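Side-chain contacts in putative branched chain amino acid ABC transporter, periplasmic amino acid-binding protein (Brucella ovis, PDB 4XFK), which is a component of an amino-acid transport system, probably the periplasmic protein that captures leucine, isoleucine, valine, threonine and alanine for an ABC transporter: residues I162-S167 / S222-L227; I258-I263 / T370-L375; T266-E271 / M278-D283. The protein carries 1 engineered substitution. All blocks are in the same frame, centred on the assembly; numbering follows the deposited sequence.

Interaction 1. Residues I162-S167 / S222-L227; sequences INQNYS and SNDLLL. With ACT (acetate ion), chain B.
Gln164 and Asp224 carry this small, buried contact, 85 Å² in all, between the end of strand 158-164 and the first turn of helix 223-235. Earlier on the strand, Ile162 O accepts from Thr218 OG1 of the neighbouring strand, and Asn163 OD1 accepts from Gly219 N in the loop after it. Gln164 then reaches across with its CG beside the backbone N and the rest of the chain extended (chi1 -62°, chi2 158°), which brings Gln164 CG to 3.3 Å from Asp224 OD2. The amide and carboxylate planes stand 79° apart, so the two flat groups do not stack. Asp224 OD2 accepts from Asn196 N, in the loop after strand 186-193, and its place at a helix N-terminus would probably favour the negative charge. After Asn165, the centre of an inverse gamma turn, Tyr166 occupies the N-cap position of helix 167-184. Its ring meets Gln164 CB at its edge, with Gln164 CB 3.7 Å from Tyr166 CE1. The phenol is gripped twice: Tyr166 OH receives a bond from Trp221 NE1 and donates to acetate O at 2.6 Å. Since Ser88 OG and Glu118 N, which follow strands of the other sheet, also bind this acetate, probably from the crystallisation liquor, the position is consistent with the ligand cleft between the two lobes, as in the leucine-binding protein family.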
ATOM      1  N   ILE A 162       3.035  -9.692  15.834  1.00  9.10           N
ATOM      2  CA  ILE A 162       3.037 -10.919  15.040  1.00  8.72           C
ATOM      3  C   ILE A 162       3.083 -10.564  13.553  1.00  6.68           C
ATOM      4  O   ILE A 162       2.234  -9.828  13.063  1.00  8.14           O
ATOM      5  CB  ILE A 162       1.843 -11.855  15.392  1.00  8.42           C
ATOM      6  CG1 ILE A 162       1.914 -13.148  14.569  1.00  9.86           C
ATOM      7  CG2 ILE A 162       0.502 -11.138  15.225  1.00  9.66           C
ATOM      8  CD1 ILE A 162       0.998 -14.246  15.071  1.00 12.30           C
ATOM      9  N   ASN A 163       4.092 -11.066  12.847  1.00  7.68           N
ATOM     10  CA  ASN A 163       4.301 -10.713  11.446  1.00  7.96           C
ATOM     11  C   ASN A 163       4.871 -11.849  10.625  1.00  8.34           C
ATOM     12  O   ASN A 163       5.352 -12.846  11.165  1.00  8.21           O
ATOM     13  CB  ASN A 163       5.201  -9.477  11.311  1.00  7.60           C
ATOM     14  CG  ASN A 163       4.598  -8.247  11.955  1.00  8.79           C
ATOM     15  OD1 ASN A 163       3.723  -7.606  11.383  1.00  9.88           O
ATOM     16  ND2 ASN A 163       5.052  -7.922  13.157  1.00  9.82           N
ATOM     17  N   GLN A 164       4.790 -11.674   9.309  1.00  7.99           N
ATOM     18  CA  GLN A 164       5.299 -12.616   8.325  1.00  7.14           C
ATOM     19  C   GLN A 164       6.813 -12.496   8.186  1.00  7.47           C
ATOM     20  O   GLN A 164       7.360 -11.391   8.157  1.00  7.63           O
ATOM     21  CB  GLN A 164       4.638 -12.332   6.976  1.00  7.81           C
ATOM     22  CG  GLN A 164       3.116 -12.510   6.980  1.00  7.55           C
ATOM     23  CD  GLN A 164       2.434 -11.748   5.866  1.00  8.51           C
ATOM     24  OE1 GLN A 164       1.637 -12.311   5.099  1.00 11.37           O
ATOM     25  NE2 GLN A 164       2.719 -10.463   5.782  1.00  6.92           N
ATOM     26  N   ASN A 165       7.488 -13.635   8.070  1.00  8.77           N
ATOM     27  CA  ASN A 165       8.941 -13.623   7.993  1.00  9.43           C
ATOM     28  C   ASN A 165       9.449 -13.369   6.570  1.00  9.11           C
ATOM     29  O   ASN A 165       9.933 -14.281   5.887  1.00 10.36           O
ATOM     30  CB  ASN A 165       9.532 -14.910   8.575  1.00 10.60           C
ATOM     31  CG  ASN A 165      10.934 -14.706   9.115  1.00 11.33           C
ATOM     32  OD1 ASN A 165      11.656 -13.810   8.668  1.00 11.97           O
ATOM     33  ND2 ASN A 165      11.327 -15.529  10.084  1.00 13.31           N
ATOM     34  N   TYR A 166       9.304 -12.120   6.134  1.00  8.70           N
ATOM     35  CA  TYR A 166       9.963 -11.595   4.936  1.00  8.54           C
ATOM     36  C   TYR A 166      10.179 -10.106   5.165  1.00  8.34           C
ATOM     37  O   TYR A 166       9.832  -9.596   6.236  1.00  8.47           O
ATOM     38  CB  TYR A 166       9.187 -11.887   3.638  1.00  7.92           C
ATOM     39  CG  TYR A 166       7.915 -11.103   3.371  1.00  7.78           C
ATOM     40  CD1 TYR A 166       6.773 -11.288   4.143  1.00  7.37           C
ATOM     41  CD2 TYR A 166       7.841 -10.222   2.290  1.00  7.84           C
ATOM     42  CE1 TYR A 166       5.597 -10.602   3.865  1.00  6.99           C
ATOM     43  CE2 TYR A 166       6.677  -9.529   2.007  1.00  7.49           C
ATOM     44  CZ  TYR A 166       5.556  -9.721   2.796  1.00  7.12           C
ATOM     45  OH  TYR A 166       4.384  -9.047   2.521  1.00  7.17           O
ATOM     46  N   SER A 167      10.749  -9.407   4.185  1.00  8.61           N
ATOM     47  CA  SER A 167      11.184  -8.020   4.386  1.00  8.75           C
ATOM     48  C   SER A 167      10.107  -7.157   5.043  1.00  7.38           C
ATOM     49  O   SER A 167      10.379  -6.444   6.011  1.00  8.57           O
ATOM     50  CB  SER A 167      11.663  -7.385   3.077  1.00  9.87           C
ATOM     51  OG  SER A 167      10.618  -7.358   2.132  1.00 10.42           O
ATOM     52  N   SER A 222      -3.785 -11.122   3.401  1.00  7.40           N
ATOM     53  CA  SER A 222      -4.230 -12.375   2.787  1.00  8.44           C
ATOM     54  C   SER A 222      -4.591 -13.379   3.892  1.00  9.20           C
ATOM     55  O   SER A 222      -5.084 -12.993   4.957  1.00  8.92           O
ATOM     56  CB  SER A 222      -3.158 -12.928   1.829  1.00 10.56           C
ATOM     57  OG  SER A 222      -3.645 -14.028   1.074  1.00 13.04           O
ATOM     58  N   ASN A 223      -4.347 -14.663   3.653  1.00  9.41           N
ATOM     59  CA  ASN A 223      -4.691 -15.689   4.635  1.00 10.32           C
ATOM     60  C   ASN A 223      -4.028 -15.501   5.996  1.00  9.75           C
ATOM     61  O   ASN A 223      -4.597 -15.873   7.020  1.00  8.83           O
ATOM     62  CB  ASN A 223      -4.368 -17.072   4.071  1.00 12.04           C
ATOM     63  CG  ASN A 223      -5.074 -17.327   2.776  1.00 18.53           C
ATOM     64  OD1 ASN A 223      -4.447 -17.589   1.745  1.00 24.38           O
ATOM     65  ND2 ASN A 223      -6.393 -17.217   2.807  1.00 17.28           N
ATOM     66  N   ASP A 224      -2.839 -14.908   6.011  1.00  8.57           N
ATOM     67  CA  ASP A 224      -2.110 -14.708   7.255  1.00  8.53           C
ATOM     68  C   ASP A 224      -2.807 -13.722   8.187  1.00  7.83           C
ATOM     69  O   ASP A 224      -2.513 -13.706   9.381  1.00  8.59           O
ATOM     70  CB  ASP A 224      -0.683 -14.256   6.980  1.00  8.87           C
ATOM     71  CG  ASP A 224       0.194 -15.377   6.469  1.00  9.20           C
ATOM     72  OD1 ASP A 224      -0.183 -16.562   6.611  1.00 10.42           O
ATOM     73  OD2 ASP A 224       1.276 -15.071   5.943  1.00  9.83           O
ATOM     74  N   LEU A 225      -3.691 -12.871   7.653  1.00  8.64           N
ATOM     75  CA  LEU A 225      -4.582 -12.098   8.519  1.00  7.26           C
ATOM     76  C   LEU A 225      -5.986 -12.714   8.590  1.00  7.75           C
ATOM     77  O   LEU A 225      -6.548 -12.814   9.667  1.00  9.07           O
ATOM     78  CB  LEU A 225      -4.634 -10.606   8.157  1.00  7.53           C
ATOM     79  CG  LEU A 225      -5.380  -9.707   9.155  1.00  8.87           C
ATOM     80  CD1 LEU A 225      -4.866  -9.904  10.584  1.00  9.91           C
ATOM     81  CD2 LEU A 225      -5.253  -8.250   8.753  1.00  8.95           C
ATOM     82  N   LEU A 226      -6.536 -13.153   7.456  1.00  8.87           N
ATOM     83  CA  LEU A 226      -7.874 -13.748   7.437  1.00  9.55           C
ATOM     84  C   LEU A 226      -8.006 -14.912   8.421  1.00  8.20           C
ATOM     85  O   LEU A 226      -8.966 -14.980   9.198  1.00  9.25           O
ATOM     86  CB  LEU A 226      -8.236 -14.212   6.019  1.00 12.33           C
ATOM     87  CG  LEU A 226      -8.430 -13.133   4.947  1.00 15.81           C
ATOM     88  CD1 LEU A 226      -8.345 -13.720   3.538  1.00 16.76           C
ATOM     89  CD2 LEU A 226      -9.760 -12.423   5.141  1.00 16.11           C
ATOM     90  N   LEU A 227      -7.041 -15.827   8.394  1.00  9.06           N
ATOM     91  CA  LEU A 227      -7.125 -17.022   9.230  1.00 10.27           C
ATOM     92  C   LEU A 227      -6.697 -16.735  10.663  1.00  9.89           C
ATOM     93  O   LEU A 227      -7.129 -17.413  11.595  1.00 12.00           O
ATOM     94  CB  LEU A 227      -6.307 -18.171   8.639  1.00 10.93           C
ATOM     95  CG  LEU A 227      -6.763 -18.662   7.264  1.00 12.16           C
ATOM     96  CD1 LEU A 227      -5.891 -19.819   6.800  1.00 13.19           C
ATOM     97  CD2 LEU A 227      -8.257 -19.036   7.267  1.00 13.54           C
TER
HETATM   98  C   ACT B 500       4.104  -5.935   1.213  1.00  8.13           C
HETATM   99  O   ACT B 500       4.754  -6.979   0.972  1.00  7.53           O
HETATM  100  OXT ACT B 500       4.587  -4.863   0.783  1.00  8.42           O
HETATM  101  CH3 ACT B 500       2.815  -5.986   1.972  1.00  8.58           C

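Interaction 2. Residues I258-I263 / T370-L375; sequences IAEGHI and TEYGFL
Tyr372 OH is held by two waters that both lead to Glu260. One water lies 2.9 Å from Tyr372 OH and gives a weak bond to Glu260 OE1; the other accepts from Glu260 N at 3.0 Å but reaches the phenol only weakly. No direct hydrogen bond joins the segments. The ring contact is apolar: Ala259 CB stands over one face of Tyr372, 4.2 Å from the ring centroid and 15° off its normal, a CH-pi geometry. Glu260 CB approaches Tyr372 CE2 obliquely at 3.7 Å, while the extended Glu260 chain (chi1 -176°) carries the carboxylate on to its water. Tyr372 is itself positioned by an ST turn, in which Tyr372 N donates to Thr370 OG1 at 2.9 Å, and its side chain also rests on Val359 and Ile252. The 258-263 loop is held from outside the contact: Lys240 NZ bonds Glu260 O, Phe241 N donates to His262 ND1, and Val359 of strand 350-360 forms backbone bonds with Gly261 and His262. The ring packs on the first two residues of a type II beta turn, Ala259 to His262 with glycine third, that leads into strand 263-266 of the mixed sheet.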
ATOM      1  N   ILE A 258     -15.994 -11.069  17.639  1.00 11.36           N
ATOM      2  CA  ILE A 258     -14.997 -10.157  18.218  1.00 10.96           C
ATOM      3  C   ILE A 258     -14.683  -8.969  17.311  1.00 11.72           C
ATOM      4  O   ILE A 258     -13.671  -8.292  17.498  1.00 12.89           O
ATOM      5  CB  ILE A 258     -13.667 -10.870  18.596  1.00 12.02           C
ATOM      6  CG1 ILE A 258     -12.922 -11.364  17.350  1.00 12.63           C
ATOM      7  CG2 ILE A 258     -13.922 -12.008  19.577  1.00 11.71           C
ATOM      8  CD1 ILE A 258     -11.467 -11.733  17.621  1.00 13.25           C
ATOM      9  N   ALA A 259     -15.565  -8.699  16.354  1.00 11.22           N
ATOM     10  CA  ALA A 259     -15.297  -7.670  15.345  1.00 11.68           C
ATOM     11  C   ALA A 259     -15.053  -6.265  15.912  1.00 10.71           C
ATOM     12  O   ALA A 259     -14.173  -5.543  15.432  1.00 12.49           O
ATOM     13  CB  ALA A 259     -16.422  -7.634  14.319  1.00 12.77           C
ATOM     14  N   GLU A 260     -15.840  -5.864  16.908  1.00 11.94           N
ATOM     15  CA  GLU A 260     -15.785  -4.494  17.410  1.00 13.12           C
ATOM     16  C   GLU A 260     -14.394  -4.112  17.922  1.00 11.59           C
ATOM     17  O   GLU A 260     -13.767  -4.864  18.659  1.00 12.32           O
ATOM     18  CB  GLU A 260     -16.826  -4.295  18.522  1.00 14.87           C
ATOM     19  CG  GLU A 260     -16.915  -2.865  19.064  1.00 18.11           C
ATOM     20  CD  GLU A 260     -17.879  -2.725  20.237  1.00 23.60           C
ATOM     21  OE1 GLU A 260     -18.461  -3.742  20.672  1.00 26.40           O
ATOM     22  OE2 GLU A 260     -18.051  -1.592  20.734  1.00 26.56           O
ATOM     23  N   GLY A 261     -13.908  -2.950  17.503  1.00 10.67           N
ATOM     24  CA  GLY A 261     -12.790  -2.327  18.185  1.00 10.61           C
ATOM     25  C   GLY A 261     -11.398  -2.566  17.634  1.00  9.81           C
ATOM     26  O   GLY A 261     -10.432  -2.007  18.149  1.00 11.08           O
ATOM     27  N   HIS A 262     -11.271  -3.407  16.612  1.00  8.83           N
ATOM     28  CA  HIS A 262      -9.978  -3.567  15.947  1.00  8.15           C
ATOM     29  C   HIS A 262      -9.666  -2.334  15.116  1.00  7.76           C
ATOM     30  O   HIS A 262     -10.571  -1.577  14.747  1.00  8.64           O
ATOM     31  CB  HIS A 262      -9.945  -4.845  15.115  1.00  9.03           C
ATOM     32  CG  HIS A 262     -10.211  -6.067  15.926  1.00  9.66           C
ATOM     33  ND1 HIS A 262      -9.235  -6.685  16.679  1.00 10.07           N
ATOM     34  CD2 HIS A 262     -11.355  -6.758  16.146  1.00 10.55           C
ATOM     35  CE1 HIS A 262      -9.764  -7.715  17.317  1.00 11.79           C
ATOM     36  NE2 HIS A 262     -11.049  -7.776  17.016  1.00 11.94           N
ATOM     37  N   ILE A 263      -8.383  -2.133  14.833  1.00  7.81           N
ATOM     38  CA  ILE A 263      -7.900  -0.860  14.320  1.00  7.64           C
ATOM     39  C   ILE A 263      -7.056  -1.033  13.060  1.00  6.56           C
ATOM     40  O   ILE A 263      -6.313  -2.010  12.916  1.00  7.38           O
ATOM     41  CB  ILE A 263      -7.028  -0.144  15.400  1.00  8.59           C
ATOM     42  CG1 ILE A 263      -7.733  -0.106  16.765  1.00  9.67           C
ATOM     43  CG2 ILE A 263      -6.637   1.268  14.971  1.00  9.04           C
ATOM     44  CD1 ILE A 263      -8.997   0.739  16.781  1.00 10.23           C
ATOM     45  N   THR A 370     -21.501  -7.288   6.999  1.00 13.92           N
ATOM     46  CA  THR A 370     -21.786  -7.343   8.429  1.00 14.38           C
ATOM     47  C   THR A 370     -22.428  -6.046   8.911  1.00 13.55           C
ATOM     48  O   THR A 370     -22.666  -5.124   8.130  1.00 14.17           O
ATOM     49  CB  THR A 370     -20.504  -7.594   9.261  1.00 13.63           C
ATOM     50  OG1 THR A 370     -19.732  -6.386   9.350  1.00 12.59           O
ATOM     51  CG2 THR A 370     -19.660  -8.703   8.640  1.00 15.07           C
ATOM     52  N   GLU A 371     -22.697  -5.979  10.211  1.00 12.44           N
ATOM     53  CA  GLU A 371     -23.208  -4.767  10.831  1.00 12.31           C
ATOM     54  C   GLU A 371     -22.094  -3.763  11.114  1.00 12.47           C
ATOM     55  O   GLU A 371     -22.366  -2.637  11.543  1.00 11.87           O
ATOM     56  CB  GLU A 371     -23.916  -5.115  12.136  1.00 13.46           C
ATOM     57  CG  GLU A 371     -25.096  -6.050  11.955  1.00 15.75           C
ATOM     58  CD  GLU A 371     -25.427  -6.842  13.214  1.00 19.22           C
ATOM     59  OE1 GLU A 371     -24.507  -7.438  13.816  1.00 19.58           O
ATOM     60  OE2 GLU A 371     -26.615  -6.876  13.592  1.00 21.96           O
ATOM     61  N   TYR A 372     -20.847  -4.177  10.882  1.00 11.29           N
ATOM     62  CA  TYR A 372     -19.674  -3.371  11.207  1.00 10.98           C
ATOM     63  C   TYR A 372     -18.973  -2.840   9.966  1.00  9.95           C
ATOM     64  O   TYR A 372     -18.952  -3.493   8.933  1.00 11.84           O
ATOM     65  CB  TYR A 372     -18.667  -4.208  12.003  1.00 11.57           C
ATOM     66  CG  TYR A 372     -19.159  -4.606  13.379  1.00 11.96           C
ATOM     67  CD1 TYR A 372     -19.925  -5.755  13.573  1.00 13.73           C
ATOM     68  CD2 TYR A 372     -18.859  -3.827  14.484  1.00 14.67           C
ATOM     69  CE1 TYR A 372     -20.383  -6.107  14.834  1.00 15.01           C
ATOM     70  CE2 TYR A 372     -19.306  -4.171  15.747  1.00 15.39           C
ATOM     71  CZ  TYR A 372     -20.064  -5.310  15.918  1.00 15.29           C
ATOM     72  OH  TYR A 372     -20.501  -5.633  17.184  1.00 18.12           O
ATOM     73  N   GLY A 373     -18.368  -1.663  10.087  1.00  9.65           N
ATOM     74  CA  GLY A 373     -17.450  -1.173   9.080  1.00  9.26           C
ATOM     75  C   GLY A 373     -16.347  -0.382   9.742  1.00  8.29           C
ATOM     76  O   GLY A 373     -16.254  -0.321  10.972  1.00 10.03           O
ATOM     77  N   PHE A 374     -15.521   0.252   8.923  1.00  8.71           N
ATOM     78  CA  PHE A 374     -14.414   1.048   9.417  1.00  8.67           C
ATOM     79  C   PHE A 374     -14.836   2.493   9.618  1.00  9.07           C
ATOM     80  O   PHE A 374     -15.273   3.159   8.690  1.00  9.20           O
ATOM     81  CB  PHE A 374     -13.219   0.897   8.475  1.00  9.01           C
ATOM     82  CG  PHE A 374     -12.632  -0.482   8.514  1.00  9.00           C
ATOM     83  CD1 PHE A 374     -13.109  -1.484   7.682  1.00  9.59           C
ATOM     84  CD2 PHE A 374     -11.643  -0.798   9.439  1.00  8.88           C
ATOM     85  CE1 PHE A 374     -12.588  -2.776   7.750  1.00 10.49           C
ATOM     86  CE2 PHE A 374     -11.121  -2.081   9.502  1.00  9.39           C
ATOM     87  CZ  PHE A 374     -11.595  -3.068   8.657  1.00  9.62           C
ATOM     88  N   LEU A 375     -14.719   2.958  10.858  1.00  8.77           N
ATOM     89  CA  LEU A 375     -15.125   4.302  11.244  1.00  9.25           C
ATOM     90  C   LEU A 375     -13.861   5.094  11.551  1.00  8.59           C
ATOM     91  O   LEU A 375     -13.073   4.689  12.405  1.00  9.94           O
ATOM     92  CB  LEU A 375     -15.996   4.232  12.499  1.00 10.74           C
ATOM     93  CG  LEU A 375     -16.508   5.565  13.048  1.00 12.26           C
ATOM     94  CD1 LEU A 375     -17.668   6.063  12.213  1.00 12.78           C
ATOM     95  CD2 LEU A 375     -16.912   5.433  14.521  1.00 12.34           C
TER
HETATM   96  O   HOH W   1     -17.934  -7.462  18.311  1.00 23.90           O
HETATM   97  O   HOH W   2     -20.987  -3.189  18.674  1.00 30.88           O

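Interaction 3. Residues T266-E271 / M278-D283; sequences TPFNPE and MAFAED
Phe268 and Phe280 meet edge-to-face: the edge of Phe280 points at the face of Phe268, with centroids 5.4 Å apart and planes at 83°. The closest atoms are Phe268 CE1 and Phe280 CD2, at 3.7 Å, toward the rim of the receiving face. Ala281 CB sits at the edge of the same Phe268 ring and also packs on Pro270 CB, 4.0 Å away. Met278 completes the first shell. Bent at both chi2 (62°) and chi3 (69°), it curls its methyl back over the loop, so that Met278 CE lies 3.9 Å from Pro270 CB and 4.0 Å from Glu271 CG.

One shell out, polar bonds set the loop. Thr266 OG1 accepts from Phe268 N in an ST turn, and Asn269 OD1 accepts from Glu271 N at 2.9 Å in an Asx turn. Asn269 ND2 is bound to Gln357 OE1, Glu271 OE1 to Arg364 N, and Pro270 O to Ser277 OG. On the helix side, Phe280 also meets the ring of Phe301, while Asp283 forms a salt bridge with Lys41. With no hydrogen bond between the segments, which bury 256 Å² together, cohesion across them rests on apolar fit and the aromatic pair; the ST and Asx turns order the loop itself, while the packing on helix 274-288 is apolar.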
ATOM      1  N   THR A 266      -4.888   3.689   7.324  1.00  6.32           N
ATOM      2  CA  THR A 266      -4.790   3.627   5.861  1.00  6.56           C
ATOM      3  C   THR A 266      -4.870   5.033   5.266  1.00  6.60           C
ATOM      4  O   THR A 266      -5.201   5.979   5.975  1.00  7.47           O
ATOM      5  CB  THR A 266      -5.926   2.789   5.224  1.00  7.35           C
ATOM      6  OG1 THR A 266      -7.091   3.606   5.112  1.00  7.48           O
ATOM      7  CG2 THR A 266      -6.221   1.517   5.994  1.00  7.66           C
ATOM      8  N   PRO A 267      -4.574   5.180   3.961  1.00  6.26           N
ATOM      9  CA  PRO A 267      -4.669   6.516   3.360  1.00  7.13           C
ATOM     10  C   PRO A 267      -6.095   7.014   3.100  1.00  7.04           C
ATOM     11  O   PRO A 267      -6.246   8.083   2.513  1.00  8.77           O
ATOM     12  CB  PRO A 267      -3.953   6.344   2.009  1.00  9.11           C
ATOM     13  CG  PRO A 267      -3.143   5.104   2.135  1.00  8.87           C
ATOM     14  CD  PRO A 267      -3.895   4.222   3.066  1.00  8.10           C
ATOM     15  N   PHE A 268      -7.122   6.282   3.520  1.00  7.09           N
ATOM     16  CA  PHE A 268      -8.475   6.626   3.092  1.00  8.41           C
ATOM     17  C   PHE A 268      -9.574   6.042   3.977  1.00  7.66           C
ATOM     18  O   PHE A 268      -9.446   4.938   4.519  1.00  9.17           O
ATOM     19  CB  PHE A 268      -8.685   6.145   1.650  1.00 10.28           C
ATOM     20  CG  PHE A 268     -10.094   6.321   1.149  1.00 13.62           C
ATOM     21  CD1 PHE A 268     -10.561   7.571   0.773  1.00 15.30           C
ATOM     22  CD2 PHE A 268     -10.954   5.237   1.066  1.00 15.77           C
ATOM     23  CE1 PHE A 268     -11.868   7.739   0.313  1.00 16.30           C
ATOM     24  CE2 PHE A 268     -12.262   5.399   0.607  1.00 17.39           C
ATOM     25  CZ  PHE A 268     -12.709   6.648   0.236  1.00 16.80           C
ATOM     26  N   ASN A 269     -10.667   6.783   4.103  1.00  7.47           N
ATOM     27  CA  ASN A 269     -11.908   6.216   4.594  1.00  8.48           C
ATOM     28  C   ASN A 269     -13.024   7.019   3.934  1.00  9.48           C
ATOM     29  O   ASN A 269     -12.894   8.228   3.788  1.00  8.98           O
ATOM     30  CB  ASN A 269     -11.971   6.296   6.128  1.00  9.17           C
ATOM     31  CG  ASN A 269     -13.266   5.758   6.690  1.00 10.12           C
ATOM     32  OD1 ASN A 269     -14.300   6.413   6.607  1.00 11.01           O
ATOM     33  ND2 ASN A 269     -13.217   4.565   7.275  1.00  9.53           N
ATOM     34  N   PRO A 270     -14.111   6.357   3.511  1.00  9.77           N
ATOM     35  CA  PRO A 270     -15.191   7.084   2.828  1.00 10.59           C
ATOM     36  C   PRO A 270     -15.732   8.299   3.593  1.00 11.41           C
ATOM     37  O   PRO A 270     -16.188   9.243   2.948  1.00 11.92           O
ATOM     38  CB  PRO A 270     -16.294   6.032   2.699  1.00 12.36           C
ATOM     39  CG  PRO A 270     -15.571   4.737   2.666  1.00 13.68           C
ATOM     40  CD  PRO A 270     -14.352   4.903   3.534  1.00 11.10           C
ATOM     41  N   GLU A 271     -15.701   8.263   4.927  1.00 10.75           N
ATOM     42  CA  GLU A 271     -16.251   9.342   5.758  1.00 11.92           C
ATOM     43  C   GLU A 271     -15.192  10.271   6.328  1.00 13.58           C
ATOM     44  O   GLU A 271     -15.503  11.105   7.180  1.00 16.32           O
ATOM     45  CB  GLU A 271     -16.976   8.780   6.977  1.00 16.68           C
ATOM     46  CG  GLU A 271     -18.033   7.753   6.734  1.00 19.27           C
ATOM     47  CD  GLU A 271     -18.605   7.249   8.045  1.00 17.03           C
ATOM     48  OE1 GLU A 271     -18.523   6.032   8.300  1.00 15.15           O
ATOM     49  OE2 GLU A 271     -19.121   8.076   8.830  1.00 19.07           O
ATOM     50  N   MET A 278     -16.551  10.625   0.172  1.00 10.06           N
ATOM     51  CA  MET A 278     -17.721   9.805  -0.102  1.00 11.89           C
ATOM     52  C   MET A 278     -18.041   9.741  -1.596  1.00 11.20           C
ATOM     53  O   MET A 278     -18.435   8.687  -2.105  1.00 10.99           O
ATOM     54  CB  MET A 278     -18.935  10.270   0.703  1.00 11.88           C
ATOM     55  CG  MET A 278     -20.087   9.283   0.635  1.00 13.05           C
ATOM     56  SD  MET A 278     -19.702   7.659   1.325  1.00 14.49           S
ATOM     57  CE  MET A 278     -19.560   8.090   3.063  1.00 16.05           C
ATOM     58  N   ALA A 279     -17.860  10.854  -2.307  1.00 10.50           N
ATOM     59  CA  ALA A 279     -18.126  10.860  -3.741  1.00 10.19           C
ATOM     60  C   ALA A 279     -17.181   9.903  -4.470  1.00 10.08           C
ATOM     61  O   ALA A 279     -17.579   9.213  -5.408  1.00 11.67           O
ATOM     62  CB  ALA A 279     -18.010  12.273  -4.310  1.00 12.77           C
ATOM     63  N   PHE A 280     -15.928   9.866  -4.036  1.00 10.26           N
ATOM     64  CA  PHE A 280     -14.979   8.918  -4.596  1.00 10.27           C
ATOM     65  C   PHE A 280     -15.402   7.475  -4.330  1.00 10.21           C
ATOM     66  O   PHE A 280     -15.357   6.648  -5.226  1.00 10.55           O
ATOM     67  CB  PHE A 280     -13.577   9.159  -4.053  1.00 10.97           C
ATOM     68  CG  PHE A 280     -12.624   8.044  -4.358  1.00 10.33           C
ATOM     69  CD1 PHE A 280     -12.338   7.690  -5.673  1.00 10.77           C
ATOM     70  CD2 PHE A 280     -12.039   7.324  -3.339  1.00 11.64           C
ATOM     71  CE1 PHE A 280     -11.475   6.645  -5.953  1.00 12.16           C
ATOM     72  CE2 PHE A 280     -11.176   6.284  -3.608  1.00 11.59           C
ATOM     73  CZ  PHE A 280     -10.891   5.939  -4.921  1.00 12.19           C
ATOM     74  N   ALA A 281     -15.815   7.178  -3.100  1.00 10.10           N
ATOM     75  CA  ALA A 281     -16.248   5.825  -2.755  1.00 10.57           C
ATOM     76  C   ALA A 281     -17.382   5.392  -3.672  1.00  9.77           C
ATOM     77  O   ALA A 281     -17.382   4.283  -4.201  1.00 10.33           O
ATOM     78  CB  ALA A 281     -16.685   5.750  -1.293  1.00 12.06           C
ATOM     79  N   GLU A 282     -18.351   6.279  -3.875  1.00 10.64           N
ATOM     80  CA  GLU A 282     -19.494   5.952  -4.722  1.00 11.19           C
ATOM     81  C   GLU A 282     -19.107   5.777  -6.193  1.00 10.64           C
ATOM     82  O   GLU A 282     -19.603   4.870  -6.866  1.00 11.73           O
ATOM     83  CB  GLU A 282     -20.588   7.010  -4.573  1.00 12.25           C
ATOM     84  CG  GLU A 282     -21.261   7.017  -3.197  1.00 13.66           C
ATOM     85  CD  GLU A 282     -22.095   5.772  -2.946  1.00 15.93           C
ATOM     86  OE1 GLU A 282     -22.634   5.226  -3.923  1.00 19.75           O
ATOM     87  OE2 GLU A 282     -22.209   5.333  -1.777  1.00 16.68           O
ATOM     88  N   ASP A 283     -18.228   6.635  -6.702  1.00 10.77           N
ATOM     89  CA  ASP A 283     -17.824   6.518  -8.097  1.00 10.61           C
ATOM     90  C   ASP A 283     -17.013   5.246  -8.325  1.00  9.37           C
ATOM     91  O   ASP A 283     -17.202   4.543  -9.323  1.00 10.65           O
ATOM     92  CB  ASP A 283     -17.024   7.735  -8.559  1.00 11.92           C
ATOM     93  CG  ASP A 283     -16.753   7.705 -10.044  1.00 14.54           C
ATOM     94  OD1 ASP A 283     -17.707   7.922 -10.818  1.00 17.90           O
ATOM     95  OD2 ASP A 283     -15.597   7.450 -10.442  1.00 14.85           O
TER

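Interactions 2 and 3 touch: Phe374 O lies 2.9 Å from Asn269 ND2, a probable hydrogen bond, and Leu375 CD1 packs 4.0 Å from Glu271 OE1, although their centres are about 17 Å apart. Strand 263-266 connects them directly, leaving the turn of interaction 2 and ending in the loop of interaction 3. Interaction 1 stands apart, with its nearest atoms about 8 Å from interaction 2 and about 10 Å from interaction 3, though strand 158-164 belongs to the same mixed sheet as 263-266 and 373-380. It alone of the three bears the acetate, and the Gln164 side chain is about 10 Å from a bound sodium ion.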